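Local coordinates for protein interferon (PDB 3PIV) that probably acts as a secreted antiviral cytokine of the type I interferon family, signalling by binding a cell-surface cytokine receptor, at residues Lys53-Thr58 against Gln149-Ile154; Thr33-Arg38 against Arg141-Ser146. One frame throughout, in Å; residues are numbered along the deposited sequence.

Contact 1. Residues Lys53-Thr58 against Gln149-Ile154; sequences KFLVLT and QRMDII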
ATOM      1  N   LYS A  53       9.591   8.811  -1.184  1.00 18.38           N
ATOM      2  CA  LYS A  53       9.716   8.010  -2.388  1.00 19.03           C
ATOM      3  C   LYS A  53       9.119   6.645  -2.126  1.00 17.82           C
ATOM      4  O   LYS A  53       8.438   6.095  -2.978  1.00 14.61           O
ATOM      5  CB  LYS A  53      11.177   7.839  -2.786  1.00 22.38           C
ATOM      6  CG  LYS A  53      11.865   9.108  -3.263  1.00 23.52           C
ATOM      7  CD  LYS A  53      13.201   8.748  -3.874  1.00 28.60           C
ATOM      8  CE  LYS A  53      14.106   9.955  -4.005  1.00 32.85           C
ATOM      9  NZ  LYS A  53      15.162   9.685  -5.035  1.00 44.81           N
ATOM     10  N   PHE A  54       9.404   6.110  -0.940  1.00 19.55           N
ATOM     11  CA  PHE A  54       8.877   4.822  -0.491  1.00 18.43           C
ATOM     12  C   PHE A  54       7.359   4.832  -0.328  1.00 14.44           C
ATOM     13  O   PHE A  54       6.691   3.825  -0.581  1.00 16.51           O
ATOM     14  CB  PHE A  54       9.507   4.417   0.848  1.00 15.82           C
ATOM     15  CG  PHE A  54       8.994   3.096   1.375  1.00 15.76           C
ATOM     16  CD1 PHE A  54       9.489   1.899   0.881  1.00 16.41           C
ATOM     17  CD2 PHE A  54       7.983   3.053   2.334  1.00 17.54           C
ATOM     18  CE1 PHE A  54       9.009   0.673   1.347  1.00 18.29           C
ATOM     19  CE2 PHE A  54       7.495   1.824   2.819  1.00 15.10           C
ATOM     20  CZ  PHE A  54       8.009   0.637   2.326  1.00 16.00           C
ATOM     21  N   LEU A  55       6.813   5.953   0.134  1.00 14.19           N
ATOM     22  CA  LEU A  55       5.369   6.047   0.279  1.00 18.20           C
ATOM     23  C   LEU A  55       4.715   6.039  -1.108  1.00 16.16           C
ATOM     24  O   LEU A  55       3.716   5.359  -1.315  1.00 14.89           O
ATOM     25  CB  LEU A  55       4.968   7.283   1.065  1.00 15.13           C
ATOM     26  CG  LEU A  55       5.232   7.192   2.565  1.00 20.51           C
ATOM     27  CD1 LEU A  55       5.002   8.545   3.208  1.00 14.41           C
ATOM     28  CD2 LEU A  55       4.349   6.119   3.216  1.00 18.05           C
ATOM     29  N   VAL A  56       5.302   6.764  -2.052  1.00 13.35           N
ATOM     30  CA  VAL A  56       4.758   6.791  -3.405  1.00 16.76           C
ATOM     31  C   VAL A  56       4.816   5.414  -4.034  1.00 12.94           C
ATOM     32  O   VAL A  56       3.826   4.963  -4.594  1.00 12.93           O
ATOM     33  CB  VAL A  56       5.475   7.779  -4.327  1.00 15.64           C
ATOM     34  CG1 VAL A  56       4.963   7.623  -5.783  1.00 14.19           C
ATOM     35  CG2 VAL A  56       5.256   9.185  -3.838  1.00 16.01           C
ATOM     36  N   LEU A  57       5.967   4.749  -3.927  1.00 12.41           N
ATOM     37  CA  LEU A  57       6.132   3.410  -4.478  1.00 12.92           C
ATOM     38  C   LEU A  57       5.091   2.450  -3.930  1.00 14.91           C
ATOM     39  O   LEU A  57       4.422   1.758  -4.693  1.00 15.88           O
ATOM     40  CB  LEU A  57       7.537   2.861  -4.189  1.00 19.13           C
ATOM     41  CG  LEU A  57       8.686   3.448  -5.008  1.00 16.44           C
ATOM     42  CD1 LEU A  57       9.978   2.934  -4.470  1.00 16.53           C
ATOM     43  CD2 LEU A  57       8.531   3.122  -6.515  1.00 17.78           C
ATOM     44  N   THR A  58       4.953   2.423  -2.607  1.00 10.99           N
ATOM     45  CA  THR A  58       4.025   1.516  -1.953  1.00 14.92           C
ATOM     46  C   THR A  58       2.550   1.834  -2.261  1.00 14.30           C
ATOM     47  O   THR A  58       1.751   0.927  -2.535  1.00 14.71           O
ATOM     48  CB  THR A  58       4.274   1.463  -0.418  1.00 12.42           C
ATOM     49  OG1 THR A  58       5.683   1.339  -0.165  1.00 12.85           O
ATOM     50  CG2 THR A  58       3.568   0.269   0.167  1.00 13.30           C
ATOM     51  N   GLN A 149      -1.061   0.671   8.082  1.00 11.39           N
ATOM     52  CA  GLN A 149      -0.738   0.976   9.484  1.00 13.62           C
ATOM     53  C   GLN A 149       0.701   1.423   9.613  1.00 13.53           C
ATOM     54  O   GLN A 149       0.972   2.434  10.222  1.00 18.33           O
ATOM     55  CB  GLN A 149      -1.029  -0.223  10.402  1.00 17.81           C
ATOM     56  CG  GLN A 149      -2.502  -0.378  10.704  1.00 17.98           C
ATOM     57  CD  GLN A 149      -2.886  -1.749  11.208  1.00 22.31           C
ATOM     58  OE1 GLN A 149      -2.172  -2.738  10.997  1.00 23.62           O
ATOM     59  NE2 GLN A 149      -4.045  -1.825  11.860  1.00 23.60           N
ATOM     60  N   ARG A 150       1.618   0.703   8.982  1.00 17.00           N
ATOM     61  CA  ARG A 150       3.024   1.079   9.031  1.00 16.25           C
ATOM     62  C   ARG A 150       3.357   2.345   8.211  1.00 17.37           C
ATOM     63  O   ARG A 150       4.191   3.154   8.628  1.00 15.18           O
ATOM     64  CB  ARG A 150       3.900  -0.094   8.602  1.00 14.46           C
ATOM     65  CG  ARG A 150       3.788  -1.343   9.499  1.00 21.25           C
ATOM     66  CD  ARG A 150       4.367  -1.142  10.904  1.00 17.51           C
ATOM     67  NE  ARG A 150       5.780  -0.754  10.917  1.00 23.70           N
ATOM     68  CZ  ARG A 150       6.807  -1.601  11.025  1.00 20.68           C
ATOM     69  NH1 ARG A 150       6.589  -2.900  11.101  1.00 21.65           N
ATOM     70  NH2 ARG A 150       8.054  -1.150  11.028  1.00 17.59           N
ATOM     71  N   MET A 151       2.726   2.512   7.050  1.00 13.46           N
ATOM     72  CA  MET A 151       2.930   3.722   6.259  1.00 16.34           C
ATOM     73  C   MET A 151       2.626   4.966   7.068  1.00 11.85           C
ATOM     74  O   MET A 151       3.305   5.961   6.944  1.00 15.32           O
ATOM     75  CB  MET A 151       2.091   3.705   4.976  1.00 12.30           C
ATOM     76  CG  MET A 151       2.586   2.686   3.958  1.00 13.88           C
ATOM     77  SD  MET A 151       1.340   2.324   2.704  1.00 17.56           S
ATOM     78  CE  MET A 151       1.710   3.616   1.511  1.00 12.42           C
ATOM     79  N   ASP A 152       1.608   4.888   7.908  1.00 17.80           N
ATOM     80  CA  ASP A 152       1.188   6.022   8.725  1.00 22.74           C
ATOM     81  C   ASP A 152       2.259   6.412   9.755  1.00 19.60           C
ATOM     82  O   ASP A 152       2.436   7.586  10.080  1.00 17.42           O
ATOM     83  CB  ASP A 152      -0.127   5.674   9.427  1.00 20.16           C
ATOM     84  CG  ASP A 152      -0.632   6.793  10.305  1.00 27.34           C
ATOM     85  OD1 ASP A 152      -1.160   7.792   9.763  1.00 26.91           O
ATOM     86  OD2 ASP A 152      -0.507   6.667  11.539  1.00 24.75           O
ATOM     87  N   ILE A 153       2.972   5.418  10.260  1.00 17.07           N
ATOM     88  CA  ILE A 153       4.068   5.664  11.179  1.00 18.81           C
ATOM     89  C   ILE A 153       5.176   6.399  10.441  1.00 19.00           C
ATOM     90  O   ILE A 153       5.673   7.418  10.893  1.00 20.74           O
ATOM     91  CB  ILE A 153       4.611   4.347  11.764  1.00 17.18           C
ATOM     92  CG1 ILE A 153       3.571   3.715  12.698  1.00 18.17           C
ATOM     93  CG2 ILE A 153       5.922   4.583  12.505  1.00 18.77           C
ATOM     94  CD1 ILE A 153       4.058   2.440  13.352  1.00 14.34           C
ATOM     95  N   ILE A 154       5.542   5.875   9.284  1.00 19.94           N
ATOM     96  CA  ILE A 154       6.552   6.504   8.444  1.00 19.59           C
ATOM     97  C   ILE A 154       6.182   7.938   8.079  1.00 21.96           C
ATOM     98  O   ILE A 154       7.040   8.813   8.072  1.00 20.94           O
ATOM     99  CB  ILE A 154       6.787   5.685   7.171  1.00 18.58           C
ATOM    100  CG1 ILE A 154       7.494   4.367   7.531  1.00 20.92           C
ATOM    101  CG2 ILE A 154       7.576   6.497   6.146  1.00 17.79           C
ATOM    102  CD1 ILE A 154       7.432   3.334   6.427  1.00 20.08           C
TER
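L55 and M151 make the tight centre of this contact between two helical turns that run nearly antiparallel, at 157°, with their axes 10.8 Å apart. One methyl of the leucine, CD2, lies 3.7 Å from CB of M151 and also touches its CG, the leucine and methionine chains lying alongside and pointing opposite ways. With CG beside its own backbone N (chi1 -70°) and a bend at the thioether (chi3 88°), the M151 chain extends to T58. There its terminal CE comes 3.9 Å from T58 CB, while SD lies 4.0 Å from T58 CG2.

The threonine turns its two branches to different tasks. CG2 meets the methionine, whereas OG1 folds back to donate a 2.7 Å hydrogen bond to F54 O one turn earlier. That carbonyl also accepts from T58 N, the two donors arriving from opposite faces of its plane. The same OG1 sits 3.4 Å above the F54 ring plane, over the ring centre.

Toward I154 the fit is mixed: CD1 comes obliquely to 3.9 Å from F54 CE2, its side chain set roughly perpendicular to the phenylalanine, but CG2 stays 4.3 Å from L55 CG. All five touching residues are buried and no hydrogen bond crosses between the two segments; solvent is reached on the far side of 149-154, where I153 is exposed.

Helix 37-44 covers one flank, with Y40 edge-to-face on F54 and also touching I154. T58 packs on I116 of helix 111-129, and V56 on helix 79-101. Behind the seam, D152 bridges to R11 of helix 10-23, so the pairing of helices 48-66 and 134-158 lies deep in the all-helical bundle, which belongs to the four-helical cytokine class.

Contact 2. Residues Thr33-Arg38 against Arg141-Ser146; sequences TPFPSR and RRVVKS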
ATOM      1  N   THR A  33       0.004 -14.296   5.852  1.00 30.35           N
ATOM      2  CA  THR A  33       0.787 -14.041   4.648  1.00 29.01           C
ATOM      3  C   THR A  33       1.993 -13.161   4.988  1.00 27.58           C
ATOM      4  O   THR A  33       1.914 -12.298   5.861  1.00 24.37           O
ATOM      5  CB  THR A  33      -0.088 -13.340   3.585  1.00 27.50           C
ATOM      6  OG1 THR A  33      -1.202 -14.179   3.252  1.00 25.10           O
ATOM      7  CG2 THR A  33       0.714 -13.010   2.322  1.00 22.91           C
ATOM      8  N   PRO A  34       3.116 -13.386   4.296  1.00 28.95           N
ATOM      9  CA  PRO A  34       4.352 -12.620   4.489  1.00 31.35           C
ATOM     10  C   PRO A  34       4.152 -11.107   4.362  1.00 27.49           C
ATOM     11  O   PRO A  34       3.335 -10.641   3.562  1.00 23.05           O
ATOM     12  CB  PRO A  34       5.246 -13.124   3.357  1.00 29.98           C
ATOM     13  CG  PRO A  34       4.760 -14.519   3.101  1.00 29.18           C
ATOM     14  CD  PRO A  34       3.286 -14.478   3.321  1.00 27.75           C
ATOM     15  N   PHE A  35       4.916 -10.361   5.148  1.00 23.21           N
ATOM     16  CA  PHE A  35       4.820  -8.910   5.214  1.00 18.44           C
ATOM     17  C   PHE A  35       6.222  -8.369   5.471  1.00 21.26           C
ATOM     18  O   PHE A  35       6.924  -8.868   6.354  1.00 24.12           O
ATOM     19  CB  PHE A  35       3.876  -8.487   6.357  1.00 21.79           C
ATOM     20  CG  PHE A  35       3.814  -6.999   6.556  1.00 21.75           C
ATOM     21  CD1 PHE A  35       3.055  -6.206   5.706  1.00 17.51           C
ATOM     22  CD2 PHE A  35       4.556  -6.387   7.543  1.00 21.95           C
ATOM     23  CE1 PHE A  35       3.019  -4.845   5.854  1.00 17.18           C
ATOM     24  CE2 PHE A  35       4.521  -5.012   7.692  1.00 22.83           C
ATOM     25  CZ  PHE A  35       3.748  -4.247   6.850  1.00 17.69           C
ATOM     26  N   PRO A  36       6.646  -7.344   4.713  1.00 20.00           N
ATOM     27  CA  PRO A  36       8.045  -6.930   4.870  1.00 23.03           C
ATOM     28  C   PRO A  36       8.307  -5.977   6.053  1.00 17.75           C
ATOM     29  O   PRO A  36       8.774  -4.869   5.842  1.00 18.03           O
ATOM     30  CB  PRO A  36       8.347  -6.230   3.537  1.00 16.35           C
ATOM     31  CG  PRO A  36       7.011  -5.616   3.138  1.00 17.04           C
ATOM     32  CD  PRO A  36       5.929  -6.526   3.717  1.00 15.99           C
ATOM     33  N   SER A  37       8.058  -6.427   7.276  1.00 23.47           N
ATOM     34  CA  SER A  37       8.319  -5.616   8.473  1.00 23.53           C
ATOM     35  C   SER A  37       9.791  -5.212   8.595  1.00 21.62           C
ATOM     36  O   SER A  37      10.120  -4.127   9.051  1.00 25.04           O
ATOM     37  CB  SER A  37       7.885  -6.379   9.724  1.00 25.83           C
ATOM     38  OG  SER A  37       8.121  -7.765   9.544  1.00 29.59           O
ATOM     39  N   ARG A  38      10.669  -6.115   8.196  1.00 21.91           N
ATOM     40  CA  ARG A  38      12.083  -5.831   8.036  1.00 23.54           C
ATOM     41  C   ARG A  38      12.281  -4.517   7.270  1.00 25.89           C
ATOM     42  O   ARG A  38      12.962  -3.595   7.723  1.00 23.78           O
ATOM     43  CB  ARG A  38      12.655  -6.989   7.226  1.00 31.15           C
ATOM     44  CG  ARG A  38      11.606  -8.117   7.074  1.00 32.79           C
ATOM     45  CD  ARG A  38      11.387  -8.568   5.628  1.00 33.07           C
ATOM     46  NE  ARG A  38      11.621  -7.526   4.636  1.00 25.38           N
ATOM     47  CZ  ARG A  38      11.693  -7.776   3.326  1.00 40.16           C
ATOM     48  NH1 ARG A  38      11.528  -9.024   2.898  1.00 44.53           N
ATOM     49  NH2 ARG A  38      11.925  -6.803   2.437  1.00 22.14           N
ATOM     50  N   ARG A 141      -6.067  -8.419   1.402  1.00 13.48           N
ATOM     51  CA  ARG A 141      -6.734  -7.361   2.136  1.00 15.46           C
ATOM     52  C   ARG A 141      -6.149  -7.183   3.556  1.00 18.89           C
ATOM     53  O   ARG A 141      -5.875  -6.058   4.000  1.00 16.49           O
ATOM     54  CB  ARG A 141      -8.227  -7.661   2.186  1.00 13.42           C
ATOM     55  CG  ARG A 141      -9.045  -6.663   2.937  1.00 17.37           C
ATOM     56  CD  ARG A 141     -10.509  -6.935   2.706  1.00 21.71           C
ATOM     57  NE  ARG A 141     -11.357  -6.104   3.543  1.00 28.11           N
ATOM     58  CZ  ARG A 141     -12.175  -6.576   4.475  1.00 23.96           C
ATOM     59  NH1 ARG A 141     -12.258  -7.880   4.682  1.00 25.84           N
ATOM     60  NH2 ARG A 141     -12.920  -5.741   5.184  1.00 23.93           N
ATOM     61  N   ARG A 142      -5.947  -8.286   4.265  1.00 14.69           N
ATOM     62  CA  ARG A 142      -5.347  -8.190   5.600  1.00 17.14           C
ATOM     63  C   ARG A 142      -3.930  -7.608   5.502  1.00 19.16           C
ATOM     64  O   ARG A 142      -3.558  -6.759   6.306  1.00 17.77           O
ATOM     65  CB  ARG A 142      -5.327  -9.541   6.308  1.00 18.09           C
ATOM     66  CG  ARG A 142      -4.661  -9.510   7.715  1.00 22.99           C
ATOM     67  CD  ARG A 142      -5.295  -8.468   8.624  1.00 22.71           C
ATOM     68  NE  ARG A 142      -4.604  -8.312   9.910  1.00 26.67           N
ATOM     69  CZ  ARG A 142      -3.531  -7.545  10.100  1.00 27.71           C
ATOM     70  NH1 ARG A 142      -3.006  -6.867   9.086  1.00 23.67           N
ATOM     71  NH2 ARG A 142      -2.971  -7.462  11.305  1.00 32.21           N
ATOM     72  N   VAL A 143      -3.165  -8.037   4.496  1.00 15.31           N
ATOM     73  CA  VAL A 143      -1.799  -7.543   4.284  1.00 15.81           C
ATOM     74  C   VAL A 143      -1.771  -6.034   4.011  1.00 15.13           C
ATOM     75  O   VAL A 143      -0.961  -5.313   4.581  1.00 12.76           O
ATOM     76  CB  VAL A 143      -1.065  -8.294   3.139  1.00 16.68           C
ATOM     77  CG1 VAL A 143       0.141  -7.496   2.646  1.00 15.01           C
ATOM     78  CG2 VAL A 143      -0.629  -9.685   3.599  1.00 22.13           C
ATOM     79  N   VAL A 144      -2.676  -5.566   3.155  1.00 13.85           N
ATOM     80  CA  VAL A 144      -2.764  -4.145   2.819  1.00 12.68           C
ATOM     81  C   VAL A 144      -3.081  -3.304   4.059  1.00 13.31           C
ATOM     82  O   VAL A 144      -2.571  -2.191   4.214  1.00 12.30           O
ATOM     83  CB  VAL A 144      -3.825  -3.894   1.732  1.00 12.29           C
ATOM     84  CG1 VAL A 144      -4.154  -2.408   1.621  1.00 14.50           C
ATOM     85  CG2 VAL A 144      -3.334  -4.426   0.402  1.00 11.92           C
ATOM     86  N   LYS A 145      -3.927  -3.840   4.935  1.00 13.29           N
ATOM     87  CA  LYS A 145      -4.183  -3.204   6.229  1.00 17.05           C
ATOM     88  C   LYS A 145      -2.870  -2.968   6.965  1.00 14.06           C
ATOM     89  O   LYS A 145      -2.624  -1.881   7.471  1.00 13.44           O
ATOM     90  CB  LYS A 145      -5.116  -4.049   7.095  1.00 12.47           C
ATOM     91  CG  LYS A 145      -5.422  -3.408   8.468  1.00 21.69           C
ATOM     92  CD  LYS A 145      -6.267  -4.320   9.346  1.00 22.70           C
ATOM     93  CE  LYS A 145      -6.763  -3.605  10.595  1.00 24.76           C
ATOM     94  NZ  LYS A 145      -7.687  -4.471  11.376  1.00 27.50           N
ATOM     95  N   SER A 146      -2.018  -3.987   7.010  1.00 16.71           N
ATOM     96  CA  SER A 146      -0.718  -3.827   7.655  1.00 15.97           C
ATOM     97  C   SER A 146       0.180  -2.771   6.995  1.00 15.02           C
ATOM     98  O   SER A 146       0.897  -2.059   7.680  1.00 14.08           O
ATOM     99  CB  SER A 146       0.007  -5.164   7.781  1.00 17.77           C
ATOM    100  OG  SER A 146      -0.464  -5.854   8.928  1.00 25.86           O
TER
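F35 and V143 bring the two backbones closest, their CA atoms 6.8 Å apart, where an extended run, T33 to F35, passes a helical turn before an inverse gamma turn centred on P36 leads into helix 37-44. P36 is the N-cap of that helix, and S37 N closes the turn on F35 O.

The F35 ring carries one half of the contact. With CG anti to the backbone N (chi1 175°), it swings across to the helix and takes S146 CB over one face, a CH-pi contact 4.0 Å from the ring centroid and 26° off the normal. The approach is offset toward the rim, and F35 CE1 is the ring atom nearest S146 CB, at 3.6 Å. On the opposite face P36 CD lies 3.4 Å above the plane, leaving the ring between a proline and a serine methylene. S146 OG itself accepts a 2.7 Å hydrogen bond from R142 NH1, one turn back on its own helix.

V143 and T33 form the other half. Toward the start of both segments, V143 CG2 meets T33 CB at 3.7 Å and also touches T33 CG2, valine and threonine standing crosswise. The threonine hydroxyl is engaged elsewhere, hydrogen-bonded to Q139 OE1 on helix 134-158.

The contact thus lays the connection before helix 37-44 against helix 134-158 where helix 111-129 also borders it. H147 meets the F35 ring edge-to-face, and Y40 of helix 37-44 lies almost parallel to it. T33 and V143 both reach L123 of helix 111-129, while V144 is turned to L21 of helix 10-23.

Contacts 1 and 2 lie about 12 Å apart, centre to centre, on helix 134-158: contact 2 uses an earlier part of it at the surface, contact 1 a later part in the buried interior. R150 joins them directly, its CG 3.9 Å from F35 CZ and its NH1 4.0 Å from S37 CB, while its NH2 forms a salt bridge to D44. Their other partners, helices 37-44 and 48-66, are consecutive, and the segments of the two contacts alternate along the chain. The bound nickel ion is remote from both, about 10 Å from the T58 side chain and about 13 Å from that of V143.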